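Long-range contacts in genome polyprotein (Chicken sicinivirus JSY, PDB 6QWT), which probably copies the viral RNA genome, this chain being the 3Dpol part of the polyprotein, an RNA-dependent RNA polymerase: residues E2-P13 / K279-K290; P13-L21 / T154-R162. All coordinates share one frame; numbering follows the deposited sequence.

Interaction 1. Residues E2-P13 / K279-K290; sequences EILACEPGGPPP and KHVFGDQWYIMK
Lys290 NZ sits among three carboxylates: salt bridges to Asp64 and Asp62 outside the contact, and a long one of 3.7 Å to Glu2 OE1. The side chains of Glu2 and Lys290 lie alongside each other and point the same way. The lysine chain stays extended until its last torsion, where it bends (chi4 -70°). The backbones of the same residues pair as antiparallel strands. Lys290 N donates to Glu2 O at 2.6 Å, nearly straight at 168°, and Glu2 N donates back to Lys290 O. The next hydrogen-bonded pair is Leu4 with Ile288, where Leu4 N lies 2.7 Å from Ile288 O. Between these, Ile3 CB packs on the methyl end of Met289, 3.7 Å from CE. Farther along, Cys6 CB sits 3.7 Å from Ile288 CG1. A water accepts from Cys6 N and donates to Trp286 O, so it links the two segments next to the paired residues.

Residues 8-12 gather round the ring of Trp286. Pro8 CB stands over its five-membered ring in a CH-pi contact, 3.6 Å from the centroid and 5° off the normal. Gly9 N lies over the same face, 3.3 Å from Trp286 CZ3. Val281 CG2 lies on the opposite face, and its methyl also touches Pro13 CD, at 3.6 Å. The hydroxyl of Tyr112 hydrogen-bonds to Pro11 O, and Phe152 meets the Trp286 ring edge-to-face. Strand 2-5 is an edge strand of a mixed sheet. It lies beside 285-290, which a type II' turn joins to 277-282, and strand 152-157 follows next.

Interaction 2. Residues P13-L21 / T154-R162; sequences PHVPRRSKL and TTFLKDELR
Residues 158-162 read KDELR, a sequence that matches the start of motif F of picornaviral polymerases, and Asp159 in it holds the N-terminal segment 13-21. Its carboxylate takes two hydrogen bonds, one on each oxygen, both on the syn lone pair. Ser19 OG donates to Asp159 OD2 at 2.7 Å. The backbone Lys20 N donates to Asp159 OD1 at 2.8 Å, almost straight at 169°. Chi1 of Asp159 (-173°) turns CG away from its own backbone N, and the carboxylate comes to lie against Ser19 and Lys20. The serine hydroxyl also accepts from Leu21 N, 3.0 Å from Ser19 OG, which makes an ST turn. Thus the hydroxyl is fixed by a bond given and a bond received. A water donates to both Asp159 OD1 and Arg18 O.

Farther back along both segments the contact is mostly apolar. Phe156 presents its ring edge to the loop. His14 O lies near the ring plane, 3.2 Å from Phe156 CE1, and Val15 CA is at the same edge. Pro16 CD comes within 3.6 Å of Phe156 CD1. A second water donates to Pro16 O and Leu157 O and so joins the two backbones. The bent chain of Arg17 brings NH2 to 3.6 Å from Leu157 CD1, while the charge itself is met by Asp51. At the other end, Leu21 CD1 touches Leu161 CD2 at 4.0 Å, and Pro36 of strand 34-36 packs against both leucines. An extended N-terminal segment running along the motif F region is consistent with the fingers of picornaviral polymerases, where the N-terminal part of the chain forms the index finger.

Overall arrangement
The two contacts are consecutive along the N-terminal chain and share Pro13. Both reach the same mixed sheet, in which strands 277-282 and 152-157 are neighbours. Val281 O and Thr155 N probably form a hydrogen bond between them, and Val15 packs on Gly283. Interaction 1 lies at the surface. There the chain adds an edge strand by regular backbone pairing, then wraps a tryptophan with prolines and glycines. Interaction 2 is partly buried and lies nearer the centre of the chain. It has no strand pairing. One carboxylate, two bridging waters and apolar side chains fasten an irregular loop instead.

Interaction 1. Residues E2-P13 / K279-K290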
loop_
_atom_site.group_PDB
_atom_site.type_symbol
_atom_site.label_atom_id
_atom_site.label_comp_id
_atom_site.label_asym_id
_atom_site.label_seq_id
_atom_site.Cartn_x
_atom_site.Cartn_y
_atom_site.Cartn_z
ATOM N N GLU A 2 -8.445 18.764 -0.993
ATOM C CA GLU A 2 -8.496 20.188 -1.296
ATOM C C GLU A 2 -7.063 20.674 -1.449
ATOM O O GLU A 2 -6.241 20.475 -0.549
ATOM C CB GLU A 2 -9.227 20.949 -0.187
ATOM C CG GLU A 2 -9.491 22.416 -0.466
ATOM C CD GLU A 2 -10.106 23.121 0.731
ATOM O OE1 GLU A 2 -10.722 22.435 1.579
ATOM O OE2 GLU A 2 -9.974 24.361 0.827
ATOM N N ILE A 3 -6.760 21.290 -2.585
ATOM C CA ILE A 3 -5.392 21.662 -2.925
ATOM C C ILE A 3 -5.206 23.155 -2.687
ATOM O O ILE A 3 -5.986 23.976 -3.186
ATOM C CB ILE A 3 -5.061 21.272 -4.373
ATOM C CG1 ILE A 3 -3.816 22.008 -4.860
ATOM C CG2 ILE A 3 -6.248 21.535 -5.289
ATOM C CD1 ILE A 3 -3.297 21.463 -6.159
ATOM N N LEU A 4 -4.174 23.504 -1.923
ATOM C CA LEU A 4 -3.916 24.871 -1.499
ATOM C C LEU A 4 -2.541 25.325 -1.974
ATOM O O LEU A 4 -1.688 24.514 -2.348
ATOM C CB LEU A 4 -3.996 25.002 0.030
ATOM C CG LEU A 4 -5.167 24.322 0.735
ATOM C CD1 LEU A 4 -4.976 24.369 2.244
ATOM C CD2 LEU A 4 -6.481 24.972 0.334
ATOM N N ALA A 5 -2.334 26.640 -1.938
ATOM C CA ALA A 5 -1.046 27.212 -2.300
ATOM C C ALA A 5 0.002 26.886 -1.242
ATOM O O ALA A 5 -0.314 26.657 -0.072
ATOM C CB ALA A 5 -1.160 28.727 -2.470
ATOM N N CYS A 6 1.264 26.875 -1.663
ATOM C CA CYS A 6 2.352 26.503 -0.773
ATOM C C CYS A 6 3.624 27.227 -1.183
ATOM O O CYS A 6 3.909 27.365 -2.377
ATOM C CB CYS A 6 2.582 24.988 -0.787
ATOM S SG CYS A 6 3.983 24.436 0.200
ATOM N N GLU A 7 4.383 27.679 -0.190
ATOM C CA GLU A 7 5.651 28.338 -0.464
ATOM C C GLU A 7 6.678 27.317 -0.950
ATOM O O GLU A 7 6.769 26.215 -0.398
ATOM C CB GLU A 7 6.169 29.042 0.790
ATOM C CG GLU A 7 6.959 30.308 0.520
ATOM C CD GLU A 7 6.064 31.487 0.202
ATOM O OE1 GLU A 7 5.681 32.218 1.140
ATOM O OE2 GLU A 7 5.743 31.688 -0.988
ATOM N N PRO A 8 7.457 27.644 -1.979
ATOM C CA PRO A 8 8.490 26.711 -2.442
ATOM C C PRO A 8 9.572 26.513 -1.394
ATOM O O PRO A 8 9.844 27.390 -0.571
ATOM C CB PRO A 8 9.048 27.389 -3.699
ATOM C CG PRO A 8 8.699 28.836 -3.541
ATOM C CD PRO A 8 7.394 28.861 -2.805
ATOM N N GLY A 9 10.192 25.335 -1.429
ATOM C CA GLY A 9 11.160 24.971 -0.413
ATOM C C GLY A 9 12.600 24.981 -0.882
ATOM O O GLY A 9 13.508 24.659 -0.112
ATOM N N GLY A 10 12.823 25.347 -2.142
ATOM C CA GLY A 10 14.154 25.390 -2.696
ATOM C C GLY A 10 14.158 25.062 -4.175
ATOM O O GLY A 10 13.161 25.260 -4.879
ATOM N N PRO A 11 15.283 24.562 -4.680
ATOM C CA PRO A 11 15.350 24.158 -6.088
ATOM C C PRO A 11 14.393 23.013 -6.362
ATOM O O PRO A 11 14.310 22.063 -5.571
ATOM C CB PRO A 11 16.813 23.722 -6.268
ATOM C CG PRO A 11 17.551 24.337 -5.114
ATOM C CD PRO A 11 16.567 24.361 -3.985
ATOM N N PRO A 12 13.647 23.068 -7.462
ATOM C CA PRO A 12 12.659 22.024 -7.740
ATOM C C PRO A 12 13.322 20.761 -8.257
ATOM O O PRO A 12 14.367 20.821 -8.925
ATOM C CB PRO A 12 11.766 22.667 -8.811
ATOM C CG PRO A 12 12.666 23.622 -9.513
ATOM C CD PRO A 12 13.626 24.141 -8.472
ATOM N N PRO A 13 12.755 19.597 -7.959
ATOM C CA PRO A 13 13.251 18.348 -8.544
ATOM C C PRO A 13 12.674 18.128 -9.939
ATOM O O PRO A 13 11.791 18.850 -10.401
ATOM C CB PRO A 13 12.754 17.282 -7.564
ATOM C CG PRO A 13 11.493 17.860 -7.015
ATOM C CD PRO A 13 11.691 19.358 -6.967
ATOM N N LYS A 279 2.521 18.925 2.507
ATOM C CA LYS A 279 3.183 19.721 1.483
ATOM C C LYS A 279 3.776 18.805 0.421
ATOM O O LYS A 279 4.370 17.771 0.739
ATOM C CB LYS A 279 4.285 20.593 2.092
ATOM C CG LYS A 279 3.773 21.610 3.094
ATOM C CD LYS A 279 4.853 22.031 4.070
ATOM C CE LYS A 279 5.883 22.903 3.393
ATOM N NZ LYS A 279 6.936 23.369 4.335
ATOM N N HIS A 280 3.615 19.194 -0.843
ATOM C CA HIS A 280 4.055 18.386 -1.969
ATOM C C HIS A 280 4.833 19.239 -2.959
ATOM O O HIS A 280 4.641 20.454 -3.040
ATOM C CB HIS A 280 2.867 17.737 -2.694
ATOM C CG HIS A 280 2.025 16.857 -1.823
ATOM N ND1 HIS A 280 1.966 15.489 -1.985
ATOM C CD2 HIS A 280 1.194 17.149 -0.793
ATOM C CE1 HIS A 280 1.140 14.978 -1.090
ATOM N NE2 HIS A 280 0.661 15.962 -0.353
ATOM N N VAL A 281 5.714 18.588 -3.716
ATOM C CA VAL A 281 6.409 19.231 -4.825
ATOM C C VAL A 281 6.394 18.278 -6.016
ATOM O O VAL A 281 6.928 17.166 -5.939
ATOM C CB VAL A 281 7.847 19.652 -4.466
ATOM C CG1 VAL A 281 8.673 18.484 -3.917
ATOM C CG2 VAL A 281 8.520 20.302 -5.666
ATOM N N PHE A 282 5.757 18.700 -7.103
ATOM C CA PHE A 282 5.664 17.927 -8.338
ATOM C C PHE A 282 6.378 18.727 -9.421
ATOM O O PHE A 282 5.781 19.611 -10.045
ATOM C CB PHE A 282 4.204 17.659 -8.699
ATOM C CG PHE A 282 4.017 16.925 -9.999
ATOM C CD1 PHE A 282 4.290 15.570 -10.092
ATOM C CD2 PHE A 282 3.548 17.587 -11.121
ATOM C CE1 PHE A 282 4.108 14.891 -11.283
ATOM C CE2 PHE A 282 3.365 16.914 -12.315
ATOM C CZ PHE A 282 3.644 15.565 -12.396
ATOM N N GLY A 283 7.653 18.428 -9.641
ATOM C CA GLY A 283 8.433 19.259 -10.544
ATOM C C GLY A 283 8.639 20.614 -9.887
ATOM O O GLY A 283 9.174 20.717 -8.776
ATOM N N ASP A 284 8.206 21.676 -10.568
ATOM C CA ASP A 284 8.217 23.025 -10.016
ATOM C C ASP A 284 6.839 23.450 -9.514
ATOM O O ASP A 284 6.597 24.645 -9.302
ATOM C CB ASP A 284 8.741 24.022 -11.057
ATOM C CG ASP A 284 9.071 25.387 -10.458
ATOM O OD1 ASP A 284 9.794 25.441 -9.441
ATOM O OD2 ASP A 284 8.598 26.403 -11.008
ATOM N N GLN A 285 5.929 22.495 -9.327
ATOM C CA GLN A 285 4.598 22.767 -8.794
ATOM C C GLN A 285 4.614 22.490 -7.294
ATOM O O GLN A 285 4.725 21.335 -6.867
ATOM C CB GLN A 285 3.541 21.924 -9.501
ATOM C CG GLN A 285 3.485 22.131 -11.004
ATOM C CD GLN A 285 3.168 23.566 -11.385
ATOM O OE1 GLN A 285 2.077 24.068 -11.112
ATOM N NE2 GLN A 285 4.123 24.231 -12.023
ATOM N N TRP A 286 4.510 23.550 -6.501
ATOM C CA TRP A 286 4.484 23.458 -5.048
ATOM C C TRP A 286 3.060 23.686 -4.560
ATOM O O TRP A 286 2.427 24.682 -4.927
ATOM C CB TRP A 286 5.430 24.482 -4.422
ATOM C CG TRP A 286 6.814 24.434 -4.989
ATOM C CD1 TRP A 286 7.242 24.989 -6.162
ATOM C CD2 TRP A 286 7.957 23.792 -4.408
ATOM N NE1 TRP A 286 8.580 24.733 -6.346
ATOM C CE2 TRP A 286 9.042 24.001 -5.284
ATOM C CE3 TRP A 286 8.168 23.063 -3.235
ATOM C CZ2 TRP A 286 10.319 23.506 -5.021
ATOM C CZ3 TRP A 286 9.438 22.573 -2.975
ATOM C CH2 TRP A 286 10.496 22.796 -3.865
ATOM N N TYR A 287 2.558 22.765 -3.741
ATOM C CA TYR A 287 1.173 22.840 -3.299
ATOM C C TYR A 287 1.016 22.076 -1.991
ATOM O O TYR A 287 1.876 21.284 -1.598
ATOM C CB TYR A 287 0.215 22.295 -4.367
ATOM C CG TYR A 287 0.479 20.858 -4.749
ATOM C CD1 TYR A 287 1.446 20.534 -5.694
ATOM C CD2 TYR A 287 -0.236 19.821 -4.162
ATOM C CE1 TYR A 287 1.695 19.219 -6.043
ATOM C CE2 TYR A 287 0.005 18.502 -4.505
ATOM C CZ TYR A 287 0.969 18.207 -5.445
ATOM O OH TYR A 287 1.212 16.897 -5.789
ATOM N N ILE A 288 -0.102 22.341 -1.321
ATOM C CA ILE A 288 -0.477 21.671 -0.085
ATOM C C ILE A 288 -1.783 20.934 -0.338
ATOM O O ILE A 288 -2.702 21.488 -0.952
ATOM C CB ILE A 288 -0.619 22.668 1.082
ATOM C CG1 ILE A 288 0.751 22.976 1.691
ATOM C CG2 ILE A 288 -1.577 22.138 2.147
ATOM C CD1 ILE A 288 0.756 24.180 2.613
ATOM N N MET A 289 -1.852 19.682 0.106
ATOM C CA MET A 289 -3.063 18.883 0.005
ATOM C C MET A 289 -3.751 18.857 1.364
ATOM O O MET A 289 -3.158 18.423 2.357
ATOM C CB MET A 289 -2.749 17.464 -0.469
ATOM C CG MET A 289 -2.564 17.341 -1.975
ATOM S SD MET A 289 -4.080 17.708 -2.892
ATOM C CE MET A 289 -3.452 17.960 -4.551
ATOM N N LYS A 290 -4.990 19.337 1.408
ATOM C CA LYS A 290 -5.830 19.248 2.597
ATOM C C LYS A 290 -6.750 18.048 2.412
ATOM O O LYS A 290 -7.616 18.052 1.532
ATOM C CB LYS A 290 -6.623 20.537 2.806
ATOM C CG LYS A 290 -7.509 20.541 4.041
ATOM C CD LYS A 290 -8.163 21.903 4.233
ATOM C CE LYS A 290 -9.167 21.887 5.374
ATOM N NZ LYS A 290 -10.378 21.086 5.045
HETATM O O HOH W 1 1.535 27.206 -4.305
HETATM O O HOH W 2 6.810 26.142 2.427
#

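Interaction 2. Residues P13-L21 / T154-R162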
loop_
_atom_site.group_PDB
_atom_site.type_symbol
_atom_site.label_atom_id
_atom_site.label_comp_id
_atom_site.label_asym_id
_atom_site.label_seq_id
_atom_site.Cartn_x
_atom_site.Cartn_y
_atom_site.Cartn_z
ATOM N N PRO A 13 12.755 19.597 -7.959
ATOM C CA PRO A 13 13.251 18.348 -8.544
ATOM C C PRO A 13 12.674 18.128 -9.939
ATOM O O PRO A 13 11.791 18.850 -10.401
ATOM C CB PRO A 13 12.754 17.282 -7.564
ATOM C CG PRO A 13 11.493 17.860 -7.015
ATOM C CD PRO A 13 11.691 19.358 -6.967
ATOM N N HIS A 14 13.195 17.102 -10.608
ATOM C CA HIS A 14 12.783 16.767 -11.965
ATOM C C HIS A 14 11.869 15.548 -11.963
ATOM O O HIS A 14 12.145 14.553 -11.287
ATOM C CB HIS A 14 13.998 16.500 -12.856
ATOM C CG HIS A 14 13.643 15.983 -14.215
ATOM N ND1 HIS A 14 12.895 16.712 -15.115
ATOM C CD2 HIS A 14 13.927 14.807 -14.825
ATOM C CE1 HIS A 14 12.734 16.008 -16.222
ATOM N NE2 HIS A 14 13.352 14.849 -16.072
ATOM N N VAL A 15 10.784 15.633 -12.728
ATOM C CA VAL A 15 9.840 14.528 -12.883
ATOM C C VAL A 15 10.287 13.700 -14.086
ATOM O O VAL A 15 10.244 14.209 -15.220
ATOM C CB VAL A 15 8.404 15.036 -13.064
ATOM C CG1 VAL A 15 7.446 13.870 -13.262
ATOM C CG2 VAL A 15 7.983 15.887 -11.871
ATOM N N PRO A 16 10.720 12.454 -13.897
ATOM C CA PRO A 16 11.143 11.638 -15.045
ATOM C C PRO A 16 9.999 11.438 -16.031
ATOM O O PRO A 16 8.883 11.077 -15.648
ATOM C CB PRO A 16 11.577 10.315 -14.400
ATOM C CG PRO A 16 11.898 10.668 -12.974
ATOM C CD PRO A 16 10.932 11.761 -12.612
ATOM N N ARG A 17 10.284 11.691 -17.309
ATOM C CA ARG A 17 9.290 11.586 -18.370
ATOM C C ARG A 17 9.527 10.402 -19.296
ATOM O O ARG A 17 8.746 10.195 -20.229
ATOM C CB ARG A 17 9.250 12.882 -19.191
ATOM C CG ARG A 17 8.913 14.128 -18.381
ATOM C CD ARG A 17 7.495 14.067 -17.830
ATOM N NE ARG A 17 7.147 15.267 -17.071
ATOM C CZ ARG A 17 5.910 15.577 -16.697
ATOM N NH1 ARG A 17 5.675 16.686 -16.009
ATOM N NH2 ARG A 17 4.903 14.777 -17.019
ATOM N N ARG A 18 10.582 9.624 -19.070
ATOM C CA ARG A 18 10.858 8.422 -19.840
ATOM C C ARG A 18 10.755 7.203 -18.932
ATOM O O ARG A 18 11.244 7.217 -17.798
ATOM C CB ARG A 18 12.247 8.485 -20.486
ATOM C CG ARG A 18 12.569 7.297 -21.375
ATOM C CD ARG A 18 14.007 7.354 -21.856
ATOM N NE ARG A 18 14.378 8.698 -22.287
ATOM C CZ ARG A 18 14.236 9.148 -23.529
ATOM N NH1 ARG A 18 14.598 10.385 -23.834
ATOM N NH2 ARG A 18 13.729 8.362 -24.469
ATOM N N SER A 19 10.113 6.153 -19.438
ATOM C CA SER A 19 9.919 4.936 -18.663
ATOM C C SER A 19 11.189 4.097 -18.649
ATOM O O SER A 19 11.915 4.023 -19.644
ATOM C CB SER A 19 8.761 4.118 -19.236
ATOM O OG SER A 19 8.620 2.879 -18.556
ATOM N N LYS A 20 11.457 3.471 -17.502
ATOM C CA LYS A 20 12.538 2.501 -17.385
ATOM C C LYS A 20 12.134 1.113 -17.863
ATOM O O LYS A 20 12.992 0.226 -17.935
ATOM C CB LYS A 20 13.020 2.419 -15.934
ATOM C CG LYS A 20 13.308 3.767 -15.298
ATOM C CD LYS A 20 14.775 3.909 -14.931
ATOM C CE LYS A 20 14.988 5.059 -13.957
ATOM N NZ LYS A 20 14.314 4.817 -12.648
ATOM N N LEU A 21 10.858 0.909 -18.188
ATOM C CA LEU A 21 10.377 -0.394 -18.624
ATOM C C LEU A 21 10.605 -0.544 -20.121
ATOM O O LEU A 21 10.096 0.253 -20.918
ATOM C CB LEU A 21 8.897 -0.555 -18.284
ATOM C CG LEU A 21 8.553 -0.773 -16.810
ATOM C CD1 LEU A 21 7.069 -0.535 -16.557
ATOM C CD2 LEU A 21 8.957 -2.171 -16.375
ATOM N N THR A 154 7.919 14.439 -2.228
ATOM C CA THR A 154 8.231 14.516 -3.652
ATOM C C THR A 154 7.217 13.687 -4.429
ATOM O O THR A 154 7.021 12.505 -4.135
ATOM C CB THR A 154 9.646 14.012 -3.943
ATOM O OG1 THR A 154 9.791 12.675 -3.449
ATOM C CG2 THR A 154 10.675 14.907 -3.280
ATOM N N THR A 155 6.579 14.305 -5.419
ATOM C CA THR A 155 5.519 13.672 -6.196
ATOM C C THR A 155 6.017 13.359 -7.602
ATOM O O THR A 155 6.589 14.226 -8.269
ATOM C CB THR A 155 4.283 14.574 -6.271
ATOM O OG1 THR A 155 3.837 14.888 -4.946
ATOM C CG2 THR A 155 3.160 13.885 -7.033
ATOM N N PHE A 156 5.787 12.126 -8.047
ATOM C CA PHE A 156 6.154 11.690 -9.385
ATOM C C PHE A 156 5.005 10.909 -10.005
ATOM O O PHE A 156 4.086 10.457 -9.316
ATOM C CB PHE A 156 7.417 10.811 -9.374
ATOM C CG PHE A 156 8.637 11.502 -8.830
ATOM C CD1 PHE A 156 9.225 12.547 -9.525
ATOM C CD2 PHE A 156 9.202 11.099 -7.629
ATOM C CE1 PHE A 156 10.350 13.183 -9.031
ATOM C CE2 PHE A 156 10.327 11.731 -7.129
ATOM C CZ PHE A 156 10.901 12.773 -7.831
ATOM N N LEU A 157 5.063 10.763 -11.324
ATOM C CA LEU A 157 4.199 9.822 -12.021
ATOM C C LEU A 157 4.768 8.417 -11.865
ATOM O O LEU A 157 5.966 8.189 -12.078
ATOM C CB LEU A 157 4.087 10.202 -13.496
ATOM C CG LEU A 157 3.586 11.621 -13.763
ATOM C CD1 LEU A 157 3.655 11.960 -15.245
ATOM C CD2 LEU A 157 2.171 11.788 -13.233
ATOM N N LYS A 158 3.917 7.479 -11.468
ATOM C CA LYS A 158 4.387 6.137 -11.144
ATOM C C LYS A 158 4.670 5.367 -12.426
ATOM O O LYS A 158 3.758 5.085 -13.210
ATOM C CB LYS A 158 3.373 5.396 -10.278
ATOM C CG LYS A 158 3.916 4.073 -9.747
ATOM C CD LYS A 158 2.935 3.327 -8.851
ATOM C CE LYS A 158 3.690 2.666 -7.700
ATOM N NZ LYS A 158 3.002 2.924 -6.407
ATOM N N ASP A 159 5.935 5.012 -12.625
ATOM C CA ASP A 159 6.383 4.240 -13.779
ATOM C C ASP A 159 6.065 2.769 -13.532
ATOM O O ASP A 159 6.732 2.111 -12.727
ATOM C CB ASP A 159 7.876 4.471 -13.978
ATOM C CG ASP A 159 8.415 3.850 -15.260
ATOM O OD1 ASP A 159 9.649 3.919 -15.447
ATOM O OD2 ASP A 159 7.633 3.298 -16.074
ATOM N N GLU A 160 5.041 2.254 -14.212
ATOM C CA GLU A 160 4.563 0.900 -13.961
ATOM C C GLU A 160 3.728 0.432 -15.146
ATOM O O GLU A 160 3.256 1.237 -15.949
ATOM C CB GLU A 160 3.730 0.825 -12.675
ATOM C CG GLU A 160 2.287 1.292 -12.869
ATOM C CD GLU A 160 1.555 1.530 -11.562
ATOM O OE1 GLU A 160 0.770 2.502 -11.490
ATOM O OE2 GLU A 160 1.760 0.746 -10.611
ATOM N N LEU A 161 3.548 -0.887 -15.237
ATOM C CA LEU A 161 2.665 -1.453 -16.251
ATOM C C LEU A 161 1.213 -1.120 -15.933
ATOM O O LEU A 161 0.782 -1.178 -14.777
ATOM C CB LEU A 161 2.839 -2.971 -16.332
ATOM C CG LEU A 161 4.116 -3.530 -16.969
ATOM C CD1 LEU A 161 4.046 -5.048 -17.036
ATOM C CD2 LEU A 161 4.356 -2.939 -18.354
ATOM N N ARG A 162 0.453 -0.766 -16.968
ATOM C CA ARG A 162 -0.960 -0.451 -16.827
ATOM C C ARG A 162 -1.734 -1.099 -17.964
ATOM O O ARG A 162 -1.184 -1.358 -19.038
ATOM C CB ARG A 162 -1.206 1.066 -16.828
ATOM C CG ARG A 162 -0.461 1.814 -15.735
ATOM C CD ARG A 162 -1.163 1.679 -14.403
ATOM N NE ARG A 162 -2.187 2.706 -14.240
ATOM C CZ ARG A 162 -3.178 2.641 -13.359
ATOM N NH1 ARG A 162 -3.285 1.591 -12.553
ATOM N NH2 ARG A 162 -4.063 3.628 -13.285
HETATM O O HOH W 3 7.748 10.489 -13.094
HETATM O O HOH W 4 11.015 6.568 -14.793
#